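Side-chain contacts in ricin B-like lectin (Macrolepiota procera, PDB 4IZX), which binds carbohydrates as a beta-trefoil lectin of the ricin B family, holding lactose mainly through its galactose unit: residues I21-E26 with L55-S60; V15-V20 with L108-Y113; I99-T104 with V122-T127. All blocks are in the same frame, centred on the assembly; numbering follows the deposited sequence.

Contact 1: residues I21-E26 with L55-S60; sequences IDLSGE and LRSASS. With GAL (beta-D-galactopyranose), chain B; BGC (beta-D-glucopyranose), chain C.
A single methyl group meets two serine hydroxyls here: Leu23 pushes CD2 against the turn at 57-60, reaching Ser60 OG at 3.4 Å and Ser57 OG at 3.6 Å, and no hydrogen bond joins the two segments. The leucine carries its CG anti to the backbone N (chi1 177°), which swings the branch out toward the serines. Their hydroxyls are engaged within and beside the turn. Ser57 OG accepts the backbone N-H of Ser60 at 3.1 Å, nearly straight at 169°, making an ST motif for which serine's short hydroxyl arm is well suited, where strand 53-57 ends, while Ser60 OG bonds to the backbone N of Ser62. Trp44 of strand 44-48 packs on both Leu23 and Ser57.

On either side of Leu23 in the sequence the same segment contributes to the galactose site. Asp22 grips the sugar with both carboxylate oxygens, OD1 taking GAL O4 at 2.6 Å and OD2 taking GAL O3 at 2.6 Å, a forked acceptor well matched to two neighbouring hydroxyls. Gln42 also bonds OD2 and helps to fix the carboxylate. From the backbone, Gly25 N donates to GAL O4 at 2.8 Å, and this residue, with no side chain, lets its CA pass 3.5 Å from BGC O4. Ser24 OG accepts Glu26 N at 3.1 Å in an ST turn, and His37 and Asn41 complete the galactose bonds. The paired bonds to O3 and O4 are consistent with recognition of galactose through these two hydroxyls, while the leucine meets the neighbouring turn by van der Waals contact.

Contact 2: residues V15-V20 with L108-Y113; sequences VKAGTV and LDLSGY
Leu110 lays its CD2 methyl against Ala17 CB at 3.5 Å, tighter than usual for two carbons, and against Thr19 OG1 at 3.7 Å. The leucine points CG anti to its own nitrogen (chi1 -179°), so that one branch reaches from the end of strand 106-110 to the loop. Alanine suits the facing position because its methyl is short enough to accept the long leucine branch at close range. The threonine side chain runs at about a right angle to that of Leu110, its hydroxyl oxygen resting by the methyl in simple van der Waals contact.

Toward solvent the chemistry turns polar. Lys16 stretches its chain fully, and NZ donates to Tyr113 O at 2.8 Å. The nitrogen lies in the carbonyl plane, with a C=O...N angle of 155°, and CD and CE of the lysine run alongside the same oxygen. A long, flexible cationic side chain is well suited to reaching a backbone acceptor at the exposed surface. The tyrosine contributes its carbonyl, while its ring leads away from the loop.

Asn14 OD1 bonds Ala17 N, fixing the start of the loop, and Leu110 also touches the Asn14 side chain. The contact thus brings the loop between strands 9-14 and 20-23 against the end of strand 106-110 and the short, weakly bonded helical turn at 111-114, with Thr120 of strand 120-126 also packing on Leu110.

Contact 3: residues I99-T104 with V122-T127; sequences IFVPFT and VQLWWT
Two separate side-chain pairs make up the first shell, Val101 with Leu124 and Phe100 with Thr127. Val101 CG2 meets Leu124 CD1 at 3.7 Å and CD2 at 4.0 Å, so one valine methyl sits against both tips of the leucine fork; the two side chains cross at about a right angle. Branched aliphatics are apt here because both residues are buried and make their contact through methyl groups alone.

Phe100 turns the far end of its ring to Thr127: CZ lies 3.7 Å from OG1, and CE2 lies 3.8 Å from CB. The threonine comes at the ring obliquely. With chi1 -74°, the phenylalanine carries its ring beside its own backbone N, bringing that far end close to the other segment although its CB does not head there. Threonine serves two purposes, its carbon framework packing on the aromatic while OG1 hydrogen-bonds Asn107 OD1, so the hydroxyl is satisfied outside the pair.

Behind Val101 the chain reverses in a type II turn, 101-104. Val101 O accepts both Thr104 N at 3.1 Å and Thr104 OG1 at 2.8 Å, the two donors reaching it from the same face of the carbonyl plane. This double grip helps to fix the turn next to the valine, and Thr104 OG1 is also bonded to Tyr106 N.

In the trefoil the contact joins the end of strand 97-100, paired with 86-89, to strand 120-126. Strand 106-110 pairs with 120-126, its Asn107 touching Phe100, while Leu76 of strand 76-79 packs on Leu124 and Trp85 on Val101.

How the contacts relate
All three contacts are partly buried and lie about 10 Å from the chain's centre, yet their chemistry differs. Contact 1 adjoins the sugar site and sets a leucine methyl against serine hydroxyls beside sugar-binding polar groups; contact 2 grades from a buried leucine to an exposed lysine bond; contact 3, away from the ligand sites, rests on side-chain packing and, like contact 1, has no hydrogen bond between its segments. Contacts 2 and 3 use neighbouring strands of one sheet, 106-110 and 120-126, and meet where Asp109 N probably bonds Gln123 O at 2.8 Å. Contact 1 touches contact 2 through Ile21 CD1 and Leu108 CD2, whereas contacts 1 and 3 lie on opposite sides of the chain's centre.

Contact 1: residues I21-E26 with L55-S60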
loop_
_atom_site.group_PDB
_atom_site.type_symbol
_atom_site.label_atom_id
_atom_site.label_comp_id
_atom_site.label_asym_id
_atom_site.label_seq_id
_atom_site.Cartn_x
_atom_site.Cartn_y
_atom_site.Cartn_z
ATOM N N ILE A 21 -0.397 1.701 6.028
ATOM C CA ILE A 21 0.752 1.944 5.169
ATOM C C ILE A 21 1.314 3.327 5.463
ATOM O O ILE A 21 0.610 4.347 5.292
ATOM C CB ILE A 21 0.391 1.787 3.680
ATOM C CG1 ILE A 21 -0.163 0.383 3.417
ATOM C CG2 ILE A 21 1.557 2.150 2.802
ATOM C CD1 ILE A 21 -0.371 0.056 1.954
ATOM N N ASP A 22 2.575 3.365 5.865
ATOM C CA ASP A 22 3.225 4.543 6.434
ATOM C C ASP A 22 4.579 4.717 5.747
ATOM O O ASP A 22 5.357 3.786 5.605
ATOM C CB ASP A 22 3.297 4.275 7.952
ATOM C CG ASP A 22 4.095 5.284 8.780
ATOM O OD1 ASP A 22 5.255 5.567 8.397
ATOM O OD2 ASP A 22 3.560 5.701 9.850
ATOM N N LEU A 23 4.833 5.943 5.287
ATOM C CA LEU A 23 6.123 6.336 4.770
ATOM C C LEU A 23 6.999 6.683 5.961
ATOM O O LEU A 23 6.799 7.683 6.650
ATOM C CB LEU A 23 6.006 7.509 3.825
ATOM C CG LEU A 23 7.320 8.057 3.281
ATOM C CD1 LEU A 23 8.140 6.985 2.609
ATOM C CD2 LEU A 23 7.074 9.190 2.322
ATOM N N SER A 24 7.965 5.823 6.266
ATOM C CA SER A 24 8.749 5.919 7.494
ATOM C C SER A 24 9.314 7.307 7.715
ATOM O O SER A 24 10.033 7.850 6.854
ATOM C CB SER A 24 9.917 4.941 7.421
ATOM O OG SER A 24 10.720 5.106 8.567
ATOM N N GLY A 25 9.104 7.833 8.909
ATOM C CA GLY A 25 9.722 9.098 9.264
ATOM C C GLY A 25 11.196 8.983 9.592
ATOM O O GLY A 25 11.885 9.998 9.681
ATOM N N GLU A 26 11.695 7.762 9.709
ATOM C CA GLU A 26 13.098 7.558 9.991
ATOM C C GLU A 26 13.973 7.850 8.800
ATOM O O GLU A 26 15.032 8.469 8.971
ATOM C CB GLU A 26 13.362 6.168 10.489
ATOM C CG GLU A 26 14.740 6.083 11.132
ATOM N N LEU A 55 -0.107 6.349 -6.329
ATOM C CA LEU A 55 -0.346 6.714 -4.922
ATOM C C LEU A 55 0.745 7.688 -4.468
ATOM O O LEU A 55 1.911 7.312 -4.388
ATOM C CB LEU A 55 -0.354 5.489 -4.008
ATOM C CG LEU A 55 -1.708 4.780 -3.861
ATOM C CD1 LEU A 55 -2.233 4.267 -5.176
ATOM C CD2 LEU A 55 -1.649 3.651 -2.895
ATOM N N ARG A 56 0.362 8.939 -4.241
ATOM C CA ARG A 56 1.320 9.985 -3.913
ATOM C C ARG A 56 1.267 10.330 -2.435
ATOM O O ARG A 56 0.198 10.594 -1.886
ATOM C CB ARG A 56 1.056 11.236 -4.754
ATOM C CG ARG A 56 2.054 12.359 -4.526
ATOM C CD ARG A 56 1.541 13.676 -5.087
ATOM N NE ARG A 56 2.499 14.291 -6.001
ATOM C CZ ARG A 56 3.186 15.397 -5.731
ATOM N NH1 ARG A 56 3.021 16.013 -4.568
ATOM N NH2 ARG A 56 4.037 15.886 -6.621
ATOM N N SER A 57 2.430 10.325 -1.795
ATOM C CA SER A 57 2.506 10.632 -0.388
ATOM C C SER A 57 2.070 12.059 -0.120
ATOM O O SER A 57 2.626 13.002 -0.698
ATOM C CB SER A 57 3.925 10.464 0.097
ATOM O OG SER A 57 4.101 11.032 1.377
ATOM N N ALA A 58 1.094 12.248 0.754
ATOM C CA ALA A 58 0.615 13.572 1.090
ATOM C C ALA A 58 1.680 14.398 1.803
ATOM O O ALA A 58 1.636 15.616 1.761
ATOM C CB ALA A 58 -0.657 13.474 1.907
ATOM N N SER A 59 2.608 13.779 2.494
ATOM C CA SER A 59 3.675 14.496 3.186
ATOM C C SER A 59 4.859 14.828 2.287
ATOM O O SER A 59 5.351 15.937 2.328
ATOM C CB SER A 59 4.146 13.723 4.390
ATOM O OG SER A 59 4.493 12.405 4.051
ATOM N N SER A 60 5.340 13.861 1.515
ATOM C CA SER A 60 6.592 14.040 0.798
ATOM C C SER A 60 6.439 14.378 -0.673
ATOM O O SER A 60 7.395 14.873 -1.285
ATOM C CB SER A 60 7.478 12.815 0.949
ATOM O OG SER A 60 6.989 11.792 0.143
HETATM C C1 GAL B . 7.810 8.571 12.780
HETATM C C2 GAL B . 6.492 8.761 12.095
HETATM C C3 GAL B . 5.710 7.449 12.087
HETATM C C4 GAL B . 6.584 6.315 11.536
HETATM C C5 GAL B . 7.870 6.272 12.331
HETATM C C6 GAL B . 8.821 5.169 11.870
HETATM O O2 GAL B . 5.742 9.734 12.796
HETATM O O3 GAL B . 4.531 7.638 11.305
HETATM O O4 GAL B . 6.898 6.554 10.149
HETATM O O5 GAL B . 8.569 7.509 12.207
HETATM O O6 GAL B . 9.985 5.150 12.718
HETATM C C2 BGC C . 12.043 10.194 13.894
HETATM C C3 BGC C . 10.902 9.464 13.159
HETATM C C4 BGC C . 9.548 10.003 13.570
HETATM C C5 BGC C . 9.562 11.527 13.767
HETATM C C6 BGC C . 8.406 11.945 14.660
HETATM C C1 BGC C . 11.927 11.679 13.623
HETATM O O1 BGC C . 13.110 12.375 14.059
HETATM O O2 BGC C . 13.236 9.600 13.401
HETATM O O3 BGC C . 10.993 8.041 13.381
HETATM O O4 BGC C . 8.583 9.717 12.551
HETATM O O5 BGC C . 10.766 11.970 14.380
HETATM O O6 BGC C . 8.443 11.162 15.861
#

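Contact 2: residues V15-V20 with L108-Y113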
loop_
_atom_site.group_PDB
_atom_site.type_symbol
_atom_site.label_atom_id
_atom_site.label_comp_id
_atom_site.label_asym_id
_atom_site.label_seq_id
_atom_site.Cartn_x
_atom_site.Cartn_y
_atom_site.Cartn_z
ATOM N N VAL A 15 -5.956 -5.491 6.848
ATOM C CA VAL A 15 -7.100 -6.184 7.456
ATOM C C VAL A 15 -6.667 -7.071 8.606
ATOM O O VAL A 15 -7.381 -7.176 9.611
ATOM C CB VAL A 15 -7.852 -6.982 6.384
ATOM C CG1 VAL A 15 -8.871 -7.951 6.979
ATOM C CG2 VAL A 15 -8.580 -6.040 5.427
ATOM N N LYS A 16 -5.520 -7.739 8.485
ATOM C CA LYS A 16 -5.049 -8.618 9.548
ATOM C C LYS A 16 -4.544 -7.824 10.736
ATOM O O LYS A 16 -4.921 -8.103 11.875
ATOM C CB LYS A 16 -3.979 -9.581 9.025
ATOM C CG LYS A 16 -3.503 -10.503 10.138
ATOM C CD LYS A 16 -2.824 -11.728 9.716
ATOM C CE LYS A 16 -2.600 -12.654 10.903
ATOM N NZ LYS A 16 -1.471 -13.526 10.523
ATOM N N ALA A 17 -3.667 -6.845 10.504
ATOM C CA ALA A 17 -2.926 -6.206 11.584
ATOM C C ALA A 17 -3.599 -4.973 12.170
ATOM O O ALA A 17 -3.337 -4.641 13.322
ATOM C CB ALA A 17 -1.547 -5.819 11.100
ATOM N N GLY A 18 -4.330 -4.217 11.348
ATOM C CA GLY A 18 -4.901 -2.972 11.802
ATOM C C GLY A 18 -3.984 -1.770 11.718
ATOM O O GLY A 18 -4.423 -0.664 12.034
ATOM N N THR A 19 -2.726 -1.967 11.386
ATOM C CA THR A 19 -1.794 -0.911 11.123
ATOM C C THR A 19 -1.958 -0.431 9.678
ATOM O O THR A 19 -2.578 -1.094 8.864
ATOM C CB THR A 19 -0.375 -1.379 11.437
ATOM O OG1 THR A 19 -0.120 -2.545 10.655
ATOM C CG2 THR A 19 -0.201 -1.685 12.940
ATOM N N VAL A 20 -1.426 0.758 9.390
ATOM C CA VAL A 20 -1.595 1.400 8.098
ATOM C C VAL A 20 -0.288 1.493 7.338
ATOM O O VAL A 20 0.812 1.432 7.922
ATOM C CB VAL A 20 -2.235 2.790 8.217
ATOM C CG1 VAL A 20 -3.561 2.726 8.940
ATOM C CG2 VAL A 20 -1.299 3.797 8.858
ATOM N N LEU A 108 0.727 -6.338 -2.597
ATOM C CA LEU A 108 1.216 -5.845 -1.328
ATOM C C LEU A 108 0.901 -6.805 -0.215
ATOM O O LEU A 108 -0.210 -7.304 -0.082
ATOM C CB LEU A 108 0.581 -4.470 -1.004
ATOM C CG LEU A 108 1.389 -3.267 -1.469
ATOM C CD1 LEU A 108 1.585 -3.243 -2.967
ATOM C CD2 LEU A 108 0.698 -1.998 -1.025
ATOM N N ASP A 109 1.879 -6.980 0.680
ATOM C CA ASP A 109 1.885 -7.986 1.738
ATOM C C ASP A 109 2.573 -7.314 2.937
ATOM O O ASP A 109 3.713 -6.867 2.842
ATOM C CB ASP A 109 2.659 -9.211 1.170
ATOM C CG ASP A 109 2.868 -10.340 2.149
ATOM O OD1 ASP A 109 3.531 -10.116 3.197
ATOM O OD2 ASP A 109 2.384 -11.459 1.860
ATOM N N LEU A 110 1.863 -7.244 4.056
ATOM C CA LEU A 110 2.470 -6.779 5.297
ATOM C C LEU A 110 3.283 -7.939 5.846
ATOM O O LEU A 110 2.745 -9.014 6.127
ATOM C CB LEU A 110 1.404 -6.309 6.292
ATOM C CG LEU A 110 1.959 -5.768 7.626
ATOM C CD1 LEU A 110 2.879 -4.568 7.414
ATOM C CD2 LEU A 110 0.820 -5.428 8.563
ATOM N N SER A 111 4.589 -7.739 5.920
ATOM C CA SER A 111 5.531 -8.838 6.151
ATOM C C SER A 111 5.391 -9.451 7.530
ATOM O O SER A 111 4.690 -8.940 8.408
ATOM C CB SER A 111 6.957 -8.388 5.878
ATOM O OG SER A 111 7.447 -7.500 6.823
ATOM N N GLY A 112 6.028 -10.602 7.696
ATOM C CA GLY A 112 5.825 -11.399 8.878
ATOM C C GLY A 112 4.403 -11.877 9.051
ATOM O O GLY A 112 3.930 -12.052 10.180
ATOM N N TYR A 113 3.678 -12.063 7.941
ATOM C CA TYR A 113 2.280 -12.511 7.970
ATOM C C TYR A 113 1.411 -11.517 8.699
ATOM O O TYR A 113 0.546 -11.867 9.514
ATOM C CB TYR A 113 2.115 -13.926 8.521
ATOM C CG TYR A 113 3.167 -14.844 8.020
ATOM C CD1 TYR A 113 3.284 -15.180 6.690
ATOM C CD2 TYR A 113 4.132 -15.326 8.892
ATOM C CE1 TYR A 113 4.292 -15.980 6.225
ATOM C CE2 TYR A 113 5.184 -16.094 8.417
ATOM C CZ TYR A 113 5.250 -16.417 7.073
ATOM O OH TYR A 113 6.225 -17.247 6.586
#

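Contact 3: residues I99-T104 with V122-T127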
loop_
_atom_site.group_PDB
_atom_site.type_symbol
_atom_site.label_atom_id
_atom_site.label_comp_id
_atom_site.label_asym_id
_atom_site.label_seq_id
_atom_site.Cartn_x
_atom_site.Cartn_y
_atom_site.Cartn_z
ATOM N N ILE A 99 -3.539 -4.830 -3.935
ATOM C CA ILE A 99 -2.807 -3.841 -4.712
ATOM C C ILE A 99 -1.668 -4.589 -5.393
ATOM O O ILE A 99 -0.780 -5.126 -4.710
ATOM C CB ILE A 99 -2.324 -2.698 -3.816
ATOM C CG1 ILE A 99 -3.514 -2.001 -3.103
ATOM C CG2 ILE A 99 -1.516 -1.690 -4.627
ATOM C CD1 ILE A 99 -3.112 -0.971 -2.062
ATOM N N PHE A 100 -1.757 -4.705 -6.699
ATOM C CA PHE A 100 -0.876 -5.549 -7.529
ATOM C C PHE A 100 0.060 -4.699 -8.359
ATOM O O PHE A 100 -0.313 -3.706 -8.954
ATOM C CB PHE A 100 -1.692 -6.390 -8.508
ATOM C CG PHE A 100 -2.436 -7.541 -7.907
ATOM C CD1 PHE A 100 -3.695 -7.387 -7.391
ATOM C CD2 PHE A 100 -1.884 -8.804 -7.946
ATOM C CE1 PHE A 100 -4.389 -8.478 -6.898
ATOM C CE2 PHE A 100 -2.543 -9.886 -7.424
ATOM C CZ PHE A 100 -3.807 -9.737 -6.942
ATOM N N VAL A 101 1.280 -5.208 -8.572
ATOM C CA VAL A 101 2.085 -4.713 -9.704
ATOM C C VAL A 101 1.326 -5.132 -10.972
ATOM O O VAL A 101 0.955 -6.307 -11.123
ATOM C CB VAL A 101 3.520 -5.275 -9.715
ATOM C CG1 VAL A 101 4.299 -4.783 -10.929
ATOM C CG2 VAL A 101 4.248 -4.917 -8.408
ATOM N N PRO A 102 1.097 -4.182 -11.889
ATOM C CA PRO A 102 0.246 -4.494 -13.030
ATOM C C PRO A 102 0.686 -5.692 -13.799
ATOM O O PRO A 102 1.883 -5.850 -14.079
ATOM C CB PRO A 102 0.335 -3.234 -13.884
ATOM C CG PRO A 102 0.492 -2.149 -12.869
ATOM C CD PRO A 102 1.443 -2.746 -11.868
ATOM N N PHE A 103 -0.293 -6.559 -14.102
ATOM C CA PHE A 103 -0.106 -7.731 -14.966
ATOM C C PHE A 103 0.816 -8.773 -14.353
ATOM O O PHE A 103 1.334 -9.640 -15.031
ATOM C CB PHE A 103 0.385 -7.295 -16.333
ATOM C CG PHE A 103 -0.510 -6.268 -16.996
ATOM C CD1 PHE A 103 -1.815 -6.577 -17.353
ATOM C CD2 PHE A 103 -0.057 -5.000 -17.201
ATOM C CE1 PHE A 103 -2.641 -5.625 -17.938
ATOM C CE2 PHE A 103 -0.843 -4.060 -17.819
ATOM C CZ PHE A 103 -2.141 -4.358 -18.168
ATOM N N THR A 104 0.934 -8.742 -13.029
ATOM C CA THR A 104 1.652 -9.764 -12.292
ATOM C C THR A 104 0.725 -10.328 -11.225
ATOM O O THR A 104 -0.332 -9.748 -10.905
ATOM C CB THR A 104 2.900 -9.222 -11.576
ATOM O OG1 THR A 104 2.540 -8.538 -10.372
ATOM C CG2 THR A 104 3.719 -8.301 -12.496
ATOM N N VAL A 122 6.391 -3.318 4.515
ATOM C CA VAL A 122 5.450 -3.729 3.496
ATOM C C VAL A 122 6.259 -4.173 2.264
ATOM O O VAL A 122 7.196 -3.482 1.848
ATOM C CB VAL A 122 4.477 -2.600 3.113
ATOM C CG1 VAL A 122 3.465 -3.069 2.067
ATOM C CG2 VAL A 122 3.776 -2.057 4.345
ATOM N N GLN A 123 5.902 -5.339 1.720
ATOM C CA GLN A 123 6.620 -6.010 0.676
ATOM C C GLN A 123 5.669 -6.465 -0.430
ATOM O O GLN A 123 4.443 -6.399 -0.268
ATOM C CB GLN A 123 7.440 -7.174 1.215
ATOM C CG GLN A 123 6.543 -8.301 1.672
ATOM C CD GLN A 123 7.238 -9.436 2.397
ATOM O OE1 GLN A 123 8.474 -9.537 2.393
ATOM N NE2 GLN A 123 6.442 -10.340 2.967
ATOM N N LEU A 124 6.217 -6.976 -1.520
ATOM C CA LEU A 124 5.475 -7.778 -2.471
ATOM C C LEU A 124 5.535 -9.246 -2.098
ATOM O O LEU A 124 6.548 -9.730 -1.594
ATOM C CB LEU A 124 6.010 -7.656 -3.895
ATOM C CG LEU A 124 5.962 -6.244 -4.481
ATOM C CD1 LEU A 124 6.568 -6.266 -5.880
ATOM C CD2 LEU A 124 4.571 -5.671 -4.478
ATOM N N TRP A 125 4.476 -9.972 -2.410
ATOM C CA TRP A 125 4.494 -11.426 -2.342
ATOM C C TRP A 125 3.470 -11.954 -3.320
ATOM O O TRP A 125 2.440 -11.297 -3.599
ATOM C CB TRP A 125 4.189 -11.929 -0.929
ATOM C CG TRP A 125 4.678 -13.339 -0.661
ATOM C CD1 TRP A 125 4.035 -14.513 -0.926
ATOM C CD2 TRP A 125 5.968 -13.684 -0.157
ATOM N NE1 TRP A 125 4.855 -15.565 -0.630
ATOM C CE2 TRP A 125 6.054 -15.091 -0.179
ATOM C CE3 TRP A 125 7.046 -12.939 0.313
ATOM C CZ2 TRP A 125 7.169 -15.771 0.282
ATOM C CZ3 TRP A 125 8.171 -13.629 0.777
ATOM C CH2 TRP A 125 8.223 -15.032 0.745
ATOM N N TRP A 126 3.700 -13.164 -3.833
ATOM C CA TRP A 126 2.729 -13.874 -4.620
ATOM C C TRP A 126 1.362 -13.883 -3.941
ATOM O O TRP A 126 1.273 -14.093 -2.740
ATOM C CB TRP A 126 3.210 -15.349 -4.757
ATOM C CG TRP A 126 2.496 -16.153 -5.751
ATOM C CD1 TRP A 126 1.458 -17.006 -5.562
ATOM C CD2 TRP A 126 2.889 -16.273 -7.090
ATOM N NE1 TRP A 126 1.145 -17.632 -6.758
ATOM C CE2 TRP A 126 1.989 -17.142 -7.723
ATOM C CE3 TRP A 126 3.897 -15.679 -7.831
ATOM C CZ2 TRP A 126 2.129 -17.498 -9.057
ATOM C CZ3 TRP A 126 3.995 -15.978 -9.159
ATOM C CH2 TRP A 126 3.111 -16.867 -9.766
ATOM N N THR A 127 0.319 -13.695 -4.714
ATOM C CA THR A 127 -0.994 -13.554 -4.165
ATOM C C THR A 127 -1.562 -14.884 -3.634
ATOM O O THR A 127 -1.501 -15.914 -4.309
ATOM C CB THR A 127 -1.941 -12.910 -5.182
ATOM O OG1 THR A 127 -3.125 -12.460 -4.542
ATOM C CG2 THR A 127 -2.324 -13.808 -6.323
#